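Local coordinates for FOG-3 protein (Caenorhabditis elegans, PDB 5TD6), which binds RNA as a multimer that specifies sperm fate in the nematode germline, its BTG/Tob domain being the part crystallised here, at residues 5-10 / 109-114; 26-31 / 64-69; 51-56 / 98-103. The protein carries 2 engineered substitutions. One frame throughout, in Å; residues are numbered along the deposited sequence.

Contact 1: residues 5-10 / 109-114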
ATOM      1  N   VAL B   5      -1.813   9.335  -4.611  1.00 28.78           N
ATOM      2  CA  VAL B   5      -1.791   8.717  -5.935  1.00 29.60           C
ATOM      3  C   VAL B   5      -1.184   7.329  -5.850  1.00 30.14           C
ATOM      4  O   VAL B   5      -1.671   6.395  -6.454  1.00 30.20           O
ATOM      5  CB  VAL B   5      -0.977   9.549  -6.959  1.00 28.03           C
ATOM      6  CG1 VAL B   5      -0.741   8.750  -8.199  1.00 24.62           C
ATOM      7  CG2 VAL B   5      -1.695  10.869  -7.291  1.00 32.61           C
ATOM      8  N   ARG B   6      -0.107   7.199  -5.087  1.00 29.97           N
ATOM      9  CA  ARG B   6       0.531   5.899  -4.969  1.00 31.15           C
ATOM     10  C   ARG B   6      -0.408   4.902  -4.308  1.00 25.22           C
ATOM     11  O   ARG B   6      -0.463   3.742  -4.726  1.00 28.79           O
ATOM     12  CB  ARG B   6       1.838   5.981  -4.170  1.00 31.05           C
ATOM     13  CG  ARG B   6       2.539   4.626  -4.041  1.00 31.12           C
ATOM     14  CD  ARG B   6       3.784   4.720  -3.160  1.00 34.71           C
ATOM     15  NE  ARG B   6       3.443   5.011  -1.771  1.00 36.26           N
ATOM     16  CZ  ARG B   6       3.809   6.117  -1.127  1.00 46.41           C
ATOM     17  NH1 ARG B   6       4.528   7.049  -1.745  1.00 44.52           N
ATOM     18  NH2 ARG B   6       3.455   6.296   0.140  1.00 48.00           N
ATOM     19  N   GLU B   7      -1.135   5.341  -3.272  1.00 22.61           N
ATOM     20  CA  GLU B   7      -2.085   4.444  -2.615  1.00 25.14           C
ATOM     21  C   GLU B   7      -3.222   4.041  -3.573  1.00 29.12           C
ATOM     22  O   GLU B   7      -3.667   2.889  -3.556  1.00 32.20           O
ATOM     23  CB  GLU B   7      -2.657   5.083  -1.351  1.00 24.52           C
ATOM     24  CG  GLU B   7      -1.627   5.222  -0.201  1.00 24.78           C
ATOM     25  CD  GLU B   7      -1.043   3.896   0.199  1.00 33.08           C
ATOM     26  OE1 GLU B   7      -1.808   2.916   0.278  1.00 29.96           O
ATOM     27  OE2 GLU B   7       0.180   3.825   0.421  1.00 37.05           O
ATOM     28  N   LEU B   8      -3.692   4.984  -4.387  1.00 30.82           N
ATOM     29  CA  LEU B   8      -4.743   4.692  -5.379  1.00 24.45           C
ATOM     30  C   LEU B   8      -4.226   3.687  -6.407  1.00 30.98           C
ATOM     31  O   LEU B   8      -4.894   2.685  -6.729  1.00 31.26           O
ATOM     32  CB  LEU B   8      -5.210   5.965  -6.087  1.00 30.97           C
ATOM     33  CG  LEU B   8      -6.661   5.983  -6.614  1.00 38.82           C
ATOM     34  CD1 LEU B   8      -7.118   7.362  -7.094  1.00 40.71           C
ATOM     35  CD2 LEU B   8      -6.885   4.985  -7.692  1.00 39.94           C
ATOM     36  N   VAL B   9      -3.038   3.963  -6.933  1.00 28.59           N
ATOM     37  CA  VAL B   9      -2.448   3.085  -7.949  1.00 28.30           C
ATOM     38  C   VAL B   9      -2.242   1.682  -7.401  1.00 29.56           C
ATOM     39  O   VAL B   9      -2.502   0.682  -8.081  1.00 33.00           O
ATOM     40  CB  VAL B   9      -1.099   3.624  -8.451  1.00 31.62           C
ATOM     41  CG1 VAL B   9      -0.401   2.578  -9.307  1.00 22.76           C
ATOM     42  CG2 VAL B   9      -1.314   4.914  -9.240  1.00 31.43           C
ATOM     43  N   ASN B  10      -1.795   1.604  -6.159  1.00 26.33           N
ATOM     44  CA  ASN B  10      -1.509   0.291  -5.588  1.00 29.27           C
ATOM     45  C   ASN B  10      -2.807  -0.456  -5.283  1.00 29.18           C
ATOM     46  O   ASN B  10      -2.879  -1.676  -5.441  1.00 28.32           O
ATOM     47  CB  ASN B  10      -0.609   0.429  -4.364  1.00 29.07           C
ATOM     48  CG  ASN B  10       0.821   0.712  -4.762  1.00 33.08           C
ATOM     49  OD1 ASN B  10       1.124   0.697  -5.940  1.00 37.01           O
ATOM     50  ND2 ASN B  10       1.697   0.947  -3.802  1.00 28.59           N
ATOM     51  N   PRO B 109     -12.233   2.952   3.586  1.00 36.23           N
ATOM     52  CA  PRO B 109     -10.953   3.644   3.440  1.00 29.20           C
ATOM     53  C   PRO B 109      -9.924   2.796   2.740  1.00 32.54           C
ATOM     54  O   PRO B 109      -9.834   1.592   2.973  1.00 34.40           O
ATOM     55  CB  PRO B 109     -10.528   3.932   4.897  1.00 33.91           C
ATOM     56  CG  PRO B 109     -11.261   2.914   5.711  1.00 42.30           C
ATOM     57  CD  PRO B 109     -12.556   2.640   4.992  1.00 38.59           C
ATOM     58  N   ILE B 110      -9.173   3.435   1.851  1.00 26.21           N
ATOM     59  CA  ILE B 110      -8.018   2.824   1.224  1.00 22.37           C
ATOM     60  C   ILE B 110      -6.750   3.327   1.951  1.00 28.03           C
ATOM     61  O   ILE B 110      -5.853   2.553   2.288  1.00 32.47           O
ATOM     62  CB  ILE B 110      -7.921   3.168  -0.271  1.00 25.76           C
ATOM     63  CG1 ILE B 110      -9.100   2.550  -1.042  1.00 28.07           C
ATOM     64  CG2 ILE B 110      -6.557   2.695  -0.799  1.00 26.97           C
ATOM     65  CD1 ILE B 110      -9.249   3.089  -2.497  1.00 34.81           C
ATOM     66  N   TRP B 111      -6.698   4.629   2.190  1.00 25.88           N
ATOM     67  CA  TRP B 111      -5.614   5.233   2.966  1.00 26.29           C
ATOM     68  C   TRP B 111      -6.073   6.526   3.628  1.00 27.66           C
ATOM     69  O   TRP B 111      -6.839   7.307   3.040  1.00 30.40           O
ATOM     70  CB  TRP B 111      -4.387   5.496   2.081  1.00 23.52           C
ATOM     71  CG  TRP B 111      -3.190   6.120   2.838  1.00 27.67           C
ATOM     72  CD1 TRP B 111      -2.231   5.462   3.564  1.00 28.97           C
ATOM     73  CD2 TRP B 111      -2.862   7.516   2.919  1.00 26.60           C
ATOM     74  NE1 TRP B 111      -1.320   6.365   4.084  1.00 26.72           N
ATOM     75  CE2 TRP B 111      -1.687   7.631   3.702  1.00 31.42           C
ATOM     76  CE3 TRP B 111      -3.450   8.681   2.409  1.00 30.96           C
ATOM     77  CZ2 TRP B 111      -1.094   8.860   3.982  1.00 31.01           C
ATOM     78  CZ3 TRP B 111      -2.856   9.906   2.688  1.00 31.45           C
ATOM     79  CH2 TRP B 111      -1.689   9.986   3.458  1.00 32.75           C
ATOM     80  N   ILE B 112      -5.604   6.724   4.860  1.00 30.28           N
ATOM     81  CA  ILE B 112      -5.843   7.919   5.662  1.00 27.66           C
ATOM     82  C   ILE B 112      -4.524   8.335   6.282  1.00 36.38           C
ATOM     83  O   ILE B 112      -3.804   7.506   6.854  1.00 27.41           O
ATOM     84  CB  ILE B 112      -6.882   7.693   6.800  1.00 32.41           C
ATOM     85  CG1 ILE B 112      -8.222   7.170   6.251  1.00 25.20           C
ATOM     86  CG2 ILE B 112      -7.143   9.000   7.578  1.00 31.59           C
ATOM     87  CD1 ILE B 112      -9.363   7.240   7.292  1.00 26.84           C
ATOM     88  N   GLY B 113      -4.195   9.609   6.165  1.00 35.60           N
ATOM     89  CA  GLY B 113      -2.952  10.096   6.731  1.00 38.18           C
ATOM     90  C   GLY B 113      -2.833  11.603   6.664  1.00 39.28           C
ATOM     91  O   GLY B 113      -3.801  12.312   6.361  1.00 34.29           O
ATOM     92  N   ASP B 114      -1.626  12.073   6.950  1.00 31.98           N
ATOM     93  CA  ASP B 114      -1.285  13.497   7.013  1.00 35.03           C
ATOM     94  C   ASP B 114      -1.456  14.077   5.610  1.00 32.67           C
ATOM     95  O   ASP B 114      -0.994  13.473   4.640  1.00 33.00           O
ATOM     96  CB  ASP B 114       0.166  13.627   7.542  1.00 31.46           C
ATOM     97  CG  ASP B 114       0.583  15.056   7.901  1.00 38.37           C
ATOM     98  OD1 ASP B 114       0.168  16.027   7.248  1.00 34.64           O
ATOM     99  OD2 ASP B 114       1.390  15.190   8.846  1.00 43.81           O
TER
HETATM  100  O   HOH W   1      -3.138   2.044   2.483  1.00 27.99           O
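Glu-7, on helix 2-13, lies against Trp-111, its CG over the indole face. Its CB touches Trp-111 CB at 3.9 Å. CG comes next and does most of the work: it stands 3.5 Å from Trp-111 CG and 3.9 Å from the centroid of the five-membered ring, 28° off its normal, a CH-pi contact. CG lies beside the backbone N (chi1 -70°) and the chain bends at chi2, which brings CD to 3.9 Å from Trp-111 CD1 and leaves the carboxylate only 25° from the plane of the indole. At the tip, a water donates to Glu-7 OE1 at 2.7 Å and to Ile-110 O at 2.8 Å, linking the carboxylate to the backbone at the corner before strand 111-112 without a direct bond. OE2 lies near Asn-10 of the second subunit. Ile-110 CG2 rests against Glu-7 O. Phe-17 of the second subunit meets the Trp-111 ring with its plane steeply inclined, so this patch also borders the dimer interface. Ile-110 and Trp-111 form a classic beta bulge opposite Val-97 of strand 96-100; from this corner of the sheet Ile-110 reaches Phe-11 of helix 2-13, while Leu-8 packs on helix 22-41.

Contact 2: residues 26-31 / 64-69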
ATOM      1  N   GLY B  26       3.871  -3.030 -13.636  1.00 40.71           N
ATOM      2  CA  GLY B  26       4.673  -1.919 -13.143  1.00 41.21           C
ATOM      3  C   GLY B  26       4.570  -0.685 -14.017  1.00 43.71           C
ATOM      4  O   GLY B  26       4.608   0.460 -13.539  1.00 47.73           O
ATOM      5  N   ILE B  27       4.427  -0.916 -15.313  1.00 47.85           N
ATOM      6  CA  ILE B  27       4.399   0.169 -16.282  1.00 53.26           C
ATOM      7  C   ILE B  27       2.987   0.737 -16.313  1.00 53.17           C
ATOM      8  O   ILE B  27       2.779   1.937 -16.477  1.00 42.35           O
ATOM      9  CB  ILE B  27       4.866  -0.323 -17.679  1.00 55.48           C
ATOM     10  CG1 ILE B  27       6.346  -0.705 -17.614  1.00 55.55           C
ATOM     11  CG2 ILE B  27       4.660   0.740 -18.753  1.00 58.98           C
ATOM     12  CD1 ILE B  27       6.860  -1.410 -18.832  1.00 66.34           C
ATOM     13  N   PHE B  28       2.012  -0.139 -16.120  1.00 48.43           N
ATOM     14  CA  PHE B  28       0.639   0.301 -15.975  1.00 42.81           C
ATOM     15  C   PHE B  28       0.484   1.227 -14.767  1.00 41.65           C
ATOM     16  O   PHE B  28      -0.168   2.267 -14.850  1.00 39.98           O
ATOM     17  CB  PHE B  28      -0.282  -0.899 -15.843  1.00 41.93           C
ATOM     18  CG  PHE B  28      -1.666  -0.550 -15.412  1.00 37.13           C
ATOM     19  CD1 PHE B  28      -2.620  -0.149 -16.341  1.00 36.41           C
ATOM     20  CD2 PHE B  28      -2.019  -0.615 -14.070  1.00 34.58           C
ATOM     21  CE1 PHE B  28      -3.918   0.161 -15.939  1.00 41.34           C
ATOM     22  CE2 PHE B  28      -3.312  -0.299 -13.657  1.00 37.54           C
ATOM     23  CZ  PHE B  28      -4.263   0.094 -14.588  1.00 37.35           C
ATOM     24  N   GLY B  29       1.089   0.852 -13.646  1.00 39.26           N
ATOM     25  CA  GLY B  29       0.945   1.642 -12.439  1.00 34.35           C
ATOM     26  C   GLY B  29       1.632   2.990 -12.573  1.00 43.63           C
ATOM     27  O   GLY B  29       1.158   4.010 -12.061  1.00 38.63           O
ATOM     28  N   ALA B  30       2.765   2.999 -13.264  1.00 44.62           N
ATOM     29  CA  ALA B  30       3.503   4.240 -13.466  1.00 49.61           C
ATOM     30  C   ALA B  30       2.691   5.192 -14.337  1.00 41.26           C
ATOM     31  O   ALA B  30       2.556   6.370 -14.021  1.00 43.45           O
ATOM     32  CB  ALA B  30       4.852   3.962 -14.090  1.00 51.80           C
ATOM     33  N   GLU B  31       2.127   4.664 -15.415  1.00 39.15           N
ATOM     34  CA  GLU B  31       1.297   5.457 -16.321  1.00 45.51           C
ATOM     35  C   GLU B  31       0.028   5.982 -15.655  1.00 49.99           C
ATOM     36  O   GLU B  31      -0.358   7.136 -15.848  1.00 42.89           O
ATOM     37  CB  GLU B  31       0.924   4.637 -17.550  1.00 45.89           C
ATOM     38  CG  GLU B  31       2.054   4.507 -18.530  1.00 57.67           C
ATOM     39  CD  GLU B  31       2.483   5.859 -19.077  1.00 65.85           C
ATOM     40  OE1 GLU B  31       1.612   6.616 -19.557  1.00 66.91           O
ATOM     41  OE2 GLU B  31       3.687   6.168 -19.006  1.00 67.59           O
ATOM     42  N   LEU B  64     -11.652   6.579 -18.548  1.00 48.63           N
ATOM     43  CA  LEU B  64     -10.784   6.051 -19.596  1.00 45.88           C
ATOM     44  C   LEU B  64      -9.340   5.900 -19.160  1.00 44.99           C
ATOM     45  O   LEU B  64      -8.543   5.299 -19.874  1.00 38.89           O
ATOM     46  CB  LEU B  64     -10.861   6.933 -20.841  1.00 46.53           C
ATOM     47  CG  LEU B  64     -12.170   6.710 -21.600  1.00 50.05           C
ATOM     48  CD1 LEU B  64     -12.469   7.878 -22.526  1.00 59.46           C
ATOM     49  CD2 LEU B  64     -12.094   5.407 -22.373  1.00 52.13           C
ATOM     50  N   CYS B  65      -8.997   6.406 -17.977  1.00 35.36           N
ATOM     51  CA  CYS B  65      -7.612   6.335 -17.562  1.00 39.59           C
ATOM     52  C   CYS B  65      -7.130   4.890 -17.430  1.00 42.18           C
ATOM     53  O   CYS B  65      -5.963   4.601 -17.662  1.00 44.09           O
ATOM     54  CB  CYS B  65      -7.399   7.089 -16.241  1.00 37.71           C
ATOM     55  SG  CYS B  65      -8.355   6.501 -14.821  1.00 46.68           S
ATOM     56  N   PHE B  66      -8.015   3.973 -17.070  1.00 38.98           N
ATOM     57  CA  PHE B  66      -7.574   2.586 -16.946  1.00 38.52           C
ATOM     58  C   PHE B  66      -7.161   1.965 -18.289  1.00 37.04           C
ATOM     59  O   PHE B  66      -6.078   1.385 -18.396  1.00 41.72           O
ATOM     60  CB  PHE B  66      -8.664   1.760 -16.279  1.00 39.48           C
ATOM     61  CG  PHE B  66      -8.949   2.208 -14.880  1.00 40.78           C
ATOM     62  CD1 PHE B  66      -8.050   1.929 -13.864  1.00 47.22           C
ATOM     63  CD2 PHE B  66     -10.077   2.949 -14.591  1.00 42.45           C
ATOM     64  CE1 PHE B  66      -8.283   2.360 -12.575  1.00 52.62           C
ATOM     65  CE2 PHE B  66     -10.324   3.374 -13.292  1.00 46.25           C
ATOM     66  CZ  PHE B  66      -9.426   3.082 -12.286  1.00 44.44           C
ATOM     67  N   ALA B  67      -8.010   2.102 -19.305  1.00 40.12           N
ATOM     68  CA  ALA B  67      -7.724   1.530 -20.629  1.00 41.59           C
ATOM     69  C   ALA B  67      -6.514   2.191 -21.281  1.00 42.67           C
ATOM     70  O   ALA B  67      -5.663   1.523 -21.866  1.00 48.11           O
ATOM     71  CB  ALA B  67      -8.939   1.656 -21.539  1.00 33.26           C
ATOM     72  N   SER B  68      -6.440   3.509 -21.186  1.00 38.73           N
ATOM     73  CA  SER B  68      -5.331   4.222 -21.800  1.00 40.59           C
ATOM     74  C   SER B  68      -4.021   3.944 -21.059  1.00 38.51           C
ATOM     75  O   SER B  68      -2.971   3.892 -21.672  1.00 41.00           O
ATOM     76  CB  SER B  68      -5.627   5.720 -21.849  1.00 45.90           C
ATOM     77  OG  SER B  68      -5.624   6.258 -20.551  1.00 60.91           O
ATOM     78  N   SER B  69      -4.076   3.731 -19.746  1.00 38.90           N
ATOM     79  CA  SER B  69      -2.866   3.330 -19.020  1.00 38.02           C
ATOM     80  C   SER B  69      -2.400   1.942 -19.431  1.00 43.08           C
ATOM     81  O   SER B  69      -1.195   1.689 -19.509  1.00 45.59           O
ATOM     82  CB  SER B  69      -3.087   3.366 -17.510  1.00 39.76           C
ATOM     83  OG  SER B  69      -3.207   4.710 -17.068  1.00 43.18           O
TER
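The ring of Phe-28 pushes edge-first against the backbone of residues 66-69. Its CE1 approaches Phe-66 O at 3.5 Å, with that oxygen in the plane of the ring, and the same flank, CD1 and CE1, takes Ser-69 CB at an oblique angle. One atom further round, Phe-28 CZ comes to 4.3 Å from Phe-66 CD1 and meets the second ring at its edge, so the two phenylalanines touch without stacking. The ring reaches this place because CG stands opposite the backbone N (chi1 168°), which swings it toward the partner helix. Ser-69 also fits beside Glu-31, its OG 3.8 Å from Glu-31 C. The segments 26-31 and 65-69, of helices 22-41 and 65-71, thus pack as a steeply crossed pair within the helical part of the BTG domain, their axes 9.4 Å apart at closest approach and their directions 131° apart. Behind this layer, Ser-69 OG turns back to its own helix and donates to Cys-65 O at 2.8 Å, while Ser-69 N bonds to that oxygen from the opposite face of the carbonyl plane. With an alanine here the carbonyl would probably keep just its backbone partner, and a small gap would be likely to open beside Glu-31. Cys-65 SG lies over one face of the Phe-66 ring, offset toward its rim. Further out, Leu-32 touches both Cys-65 and Ser-69, and Val-12 of helix 2-13 meets both phenylalanine rings.

Contact 3: residues 51-56 / 98-103; sequences NGEMKR and FVRLSE
Arg-100 NH2 donates to Glu-53 OE1 at 3.1 Å with an N-H...O angle of 155°, a salt bridge between strand 96-100 and helix 53-56. The oxygen lies near the plane of the guanidinium, at its edge, but the donor arrives from above the carboxylate plane, the two groups being turned 69° apart. Each partner has further ties: Glu-53 OE2 accepts from Asn-93 ND2, its stronger hold, and Arg-100 NH2 also bridges to Glu-107. These opposed charges probably keep both groups ionised. Glu-53 gets there with CG opposite its backbone N (chi1 154°) and the chain extended beyond, which also brings OE2 to 3.8 Å from Phe-98 CZ, in the plane of that ring and at its edge. On the helix side, Arg-56 NH1 donates to Asn-51 O at 3.0 Å, on a lone pair of the carbonyl, and the guanidinium lies against the backbone with Gly-52 O over its centre. Gly-52 holds the N-cap position at a positive phi, where a side chain would run into Arg-56 NH1. At the outer rim Met-54 SD approaches the poorly ordered Glu-103 loosely. Strand 89-93, the neighbour of 96-100 in the sheet, adds Phe-91, which makes a cation-pi contact with Arg-100 and lies nearly parallel to Phe-98, while both Glu-53 and Met-54 of the short helix pack on it.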
ATOM      1  N   ASN B  51     -12.565  19.942  -1.291  1.00 47.57           N
ATOM      2  CA  ASN B  51     -12.624  20.807  -2.471  1.00 50.80           C
ATOM      3  C   ASN B  51     -12.108  20.057  -3.692  1.00 54.11           C
ATOM      4  O   ASN B  51     -10.958  19.609  -3.718  1.00 51.03           O
ATOM      5  CB  ASN B  51     -11.809  22.092  -2.267  1.00 52.51           C
ATOM      6  CG  ASN B  51     -12.506  23.105  -1.355  1.00 59.75           C
ATOM      7  OD1 ASN B  51     -13.593  22.855  -0.830  1.00 58.01           O
ATOM      8  ND2 ASN B  51     -11.865  24.250  -1.158  1.00 56.20           N
ATOM      9  N   GLY B  52     -12.974  19.890  -4.687  1.00 53.81           N
ATOM     10  CA  GLY B  52     -12.606  19.222  -5.921  1.00 50.42           C
ATOM     11  C   GLY B  52     -12.794  17.715  -5.890  1.00 49.03           C
ATOM     12  O   GLY B  52     -12.440  17.027  -6.841  1.00 50.29           O
ATOM     13  N   GLU B  53     -13.351  17.210  -4.796  1.00 46.70           N
ATOM     14  CA  GLU B  53     -13.544  15.770  -4.603  1.00 48.10           C
ATOM     15  C   GLU B  53     -14.261  15.085  -5.772  1.00 49.68           C
ATOM     16  O   GLU B  53     -13.879  13.990  -6.211  1.00 43.10           O
ATOM     17  CB  GLU B  53     -14.316  15.541  -3.302  1.00 50.32           C
ATOM     18  CG  GLU B  53     -15.111  14.265  -3.236  1.00 54.06           C
ATOM     19  CD  GLU B  53     -15.586  13.974  -1.835  1.00 58.94           C
ATOM     20  OE1 GLU B  53     -16.813  13.911  -1.611  1.00 63.38           O
ATOM     21  OE2 GLU B  53     -14.722  13.797  -0.955  1.00 54.24           O
ATOM     22  N   MET B  54     -15.290  15.738  -6.286  1.00 51.36           N
ATOM     23  CA  MET B  54     -16.086  15.154  -7.348  1.00 50.00           C
ATOM     24  C   MET B  54     -15.323  15.145  -8.659  1.00 44.26           C
ATOM     25  O   MET B  54     -15.377  14.170  -9.404  1.00 45.32           O
ATOM     26  CB  MET B  54     -17.408  15.912  -7.497  1.00 64.53           C
ATOM     27  CG  MET B  54     -18.315  15.753  -6.292  1.00 73.29           C
ATOM     28  SD  MET B  54     -18.664  14.008  -5.975  1.00 95.00           S
ATOM     29  CE  MET B  54     -19.468  13.568  -7.516  1.00 86.49           C
ATOM     30  N   LYS B  55     -14.614  16.230  -8.947  1.00 39.48           N
ATOM     31  CA  LYS B  55     -13.847  16.297 -10.185  1.00 45.88           C
ATOM     32  C   LYS B  55     -12.762  15.234 -10.249  1.00 46.84           C
ATOM     33  O   LYS B  55     -12.339  14.844 -11.334  1.00 43.97           O
ATOM     34  CB  LYS B  55     -13.204  17.675 -10.361  1.00 61.93           C
ATOM     35  CG  LYS B  55     -13.435  18.253 -11.760  1.00 82.30           C
ATOM     36  CD  LYS B  55     -12.147  18.749 -12.422  1.00 88.42           C
ATOM     37  CE  LYS B  55     -12.397  19.056 -13.900  1.00 95.23           C
ATOM     38  NZ  LYS B  55     -11.163  18.990 -14.734  1.00 97.92           N
ATOM     39  N   ARG B  56     -12.307  14.766  -9.087  1.00 43.57           N
ATOM     40  CA  ARG B  56     -11.173  13.847  -9.039  1.00 46.16           C
ATOM     41  C   ARG B  56     -11.583  12.387  -9.062  1.00 46.06           C
ATOM     42  O   ARG B  56     -10.790  11.523  -9.445  1.00 43.67           O
ATOM     43  CB  ARG B  56     -10.323  14.134  -7.794  1.00 37.62           C
ATOM     44  CG  ARG B  56      -9.491  15.411  -7.929  1.00 40.14           C
ATOM     45  CD  ARG B  56      -8.490  15.575  -6.777  1.00 40.63           C
ATOM     46  NE  ARG B  56      -9.138  15.515  -5.471  1.00 38.12           N
ATOM     47  CZ  ARG B  56      -9.415  16.582  -4.733  1.00 43.41           C
ATOM     48  NH1 ARG B  56      -9.107  17.797  -5.185  1.00 41.91           N
ATOM     49  NH2 ARG B  56      -9.994  16.439  -3.548  1.00 40.21           N
ATOM     50  N   PHE B  98     -10.257   6.583  -0.797  1.00 29.72           N
ATOM     51  CA  PHE B  98     -11.331   5.709  -0.357  1.00 30.69           C
ATOM     52  C   PHE B  98     -12.245   5.310  -1.500  1.00 36.45           C
ATOM     53  O   PHE B  98     -12.220   5.921  -2.559  1.00 36.99           O
ATOM     54  CB  PHE B  98     -12.143   6.377   0.750  1.00 29.56           C
ATOM     55  CG  PHE B  98     -12.803   7.686   0.342  1.00 37.67           C
ATOM     56  CD1 PHE B  98     -12.124   8.890   0.445  1.00 40.45           C
ATOM     57  CD2 PHE B  98     -14.126   7.706  -0.093  1.00 42.40           C
ATOM     58  CE1 PHE B  98     -12.742  10.088   0.089  1.00 43.45           C
ATOM     59  CE2 PHE B  98     -14.752   8.902  -0.443  1.00 41.38           C
ATOM     60  CZ  PHE B  98     -14.069  10.087  -0.353  1.00 41.45           C
ATOM     61  N   VAL B  99     -13.032   4.269  -1.259  1.00 35.94           N
ATOM     62  CA  VAL B  99     -14.073   3.810  -2.179  1.00 42.59           C
ATOM     63  C   VAL B  99     -15.427   4.300  -1.681  1.00 44.39           C
ATOM     64  O   VAL B  99     -15.695   4.266  -0.479  1.00 40.88           O
ATOM     65  CB  VAL B  99     -14.096   2.267  -2.277  1.00 43.19           C
ATOM     66  CG1 VAL B  99     -15.320   1.770  -3.059  1.00 45.21           C
ATOM     67  CG2 VAL B  99     -12.800   1.758  -2.896  1.00 42.72           C
ATOM     68  N   ARG B 100     -16.281   4.754  -2.588  1.00 43.56           N
ATOM     69  CA  ARG B 100     -17.663   5.075  -2.223  1.00 54.96           C
ATOM     70  C   ARG B 100     -18.586   4.703  -3.368  1.00 59.31           C
ATOM     71  O   ARG B 100     -18.371   5.143  -4.495  1.00 63.31           O
ATOM     72  CB  ARG B 100     -17.805   6.558  -1.886  1.00 49.80           C
ATOM     73  CG  ARG B 100     -19.158   6.944  -1.370  1.00 56.69           C
ATOM     74  CD  ARG B 100     -19.420   8.413  -1.638  1.00 63.36           C
ATOM     75  NE  ARG B 100     -18.674   9.302  -0.757  1.00 65.93           N
ATOM     76  CZ  ARG B 100     -18.425  10.578  -1.040  1.00 62.44           C
ATOM     77  NH1 ARG B 100     -18.854  11.102  -2.186  1.00 58.36           N
ATOM     78  NH2 ARG B 100     -17.743  11.325  -0.184  1.00 56.42           N
ATOM     79  N   LEU B 101     -19.604   3.892  -3.090  1.00 64.14           N
ATOM     80  CA  LEU B 101     -20.496   3.406  -4.153  1.00 67.40           C
ATOM     81  C   LEU B 101     -21.567   4.428  -4.548  1.00 75.49           C
ATOM     82  O   LEU B 101     -22.235   4.273  -5.574  1.00 79.84           O
ATOM     83  CB  LEU B 101     -21.164   2.096  -3.727  1.00 65.25           C
ATOM     84  CG  LEU B 101     -20.246   0.894  -3.479  1.00 66.93           C
ATOM     85  CD1 LEU B 101     -20.873  -0.044  -2.462  1.00 69.09           C
ATOM     86  CD2 LEU B 101     -19.956   0.152  -4.773  1.00 68.80           C
ATOM     87  N   SER B 102     -21.723   5.470  -3.737  1.00 79.75           N
ATOM     88  CA  SER B 102     -22.701   6.524  -4.004  1.00 89.09           C
ATOM     89  C   SER B 102     -22.527   7.664  -3.011  1.00 95.86           C
ATOM     90  O   SER B 102     -22.203   7.423  -1.853  1.00 95.00           O
ATOM     91  CB  SER B 102     -24.132   5.982  -3.927  1.00 87.38           C
ATOM     92  OG  SER B 102     -24.385   5.399  -2.660  1.00 86.60           O
ATOM     93  N   GLU B 103     -22.769   8.892  -3.467  1.00 97.94           N
ATOM     94  CA  GLU B 103     -22.629  10.105  -2.654  1.00102.69           C
ATOM     95  C   GLU B 103     -23.119   9.958  -1.205  1.00105.29           C
ATOM     96  O   GLU B 103     -22.522  10.510  -0.281  1.00103.90           O
ATOM     97  CB  GLU B 103     -23.375  11.259  -3.326  1.00109.20           C
ATOM     98  CG  GLU B 103     -23.350  12.562  -2.547  1.00118.09           C
ATOM     99  CD  GLU B 103     -23.458  13.787  -3.440  1.00128.36           C
ATOM    100  OE1 GLU B 103     -24.595  14.175  -3.788  1.00132.59           O
ATOM    101  OE2 GLU B 103     -22.408  14.369  -3.786  1.00131.08           O
TER

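All three contacts fall within one BTG domain and join its helices to one another and to its antiparallel sheet. Contact 1 closes the longest loop, from helix 2-13 to strand 111-112, and contacts 2 and 3 are nested inside it, with their own segments alternating along the chain. Contacts 1 and 3 have centres about 14 Å apart and share the sheet, where Ile-110 CD1 packs on Val-99 CG2 at 3.8 Å. Contact 2 lies about 17 Å from contact 1, centre to centre, and joins it through Val-9 and Gly-29 on successive helices. Contacts 2 and 3 do not touch. The second subunit reaches contact 1 alone, leaving the other two within the monomer.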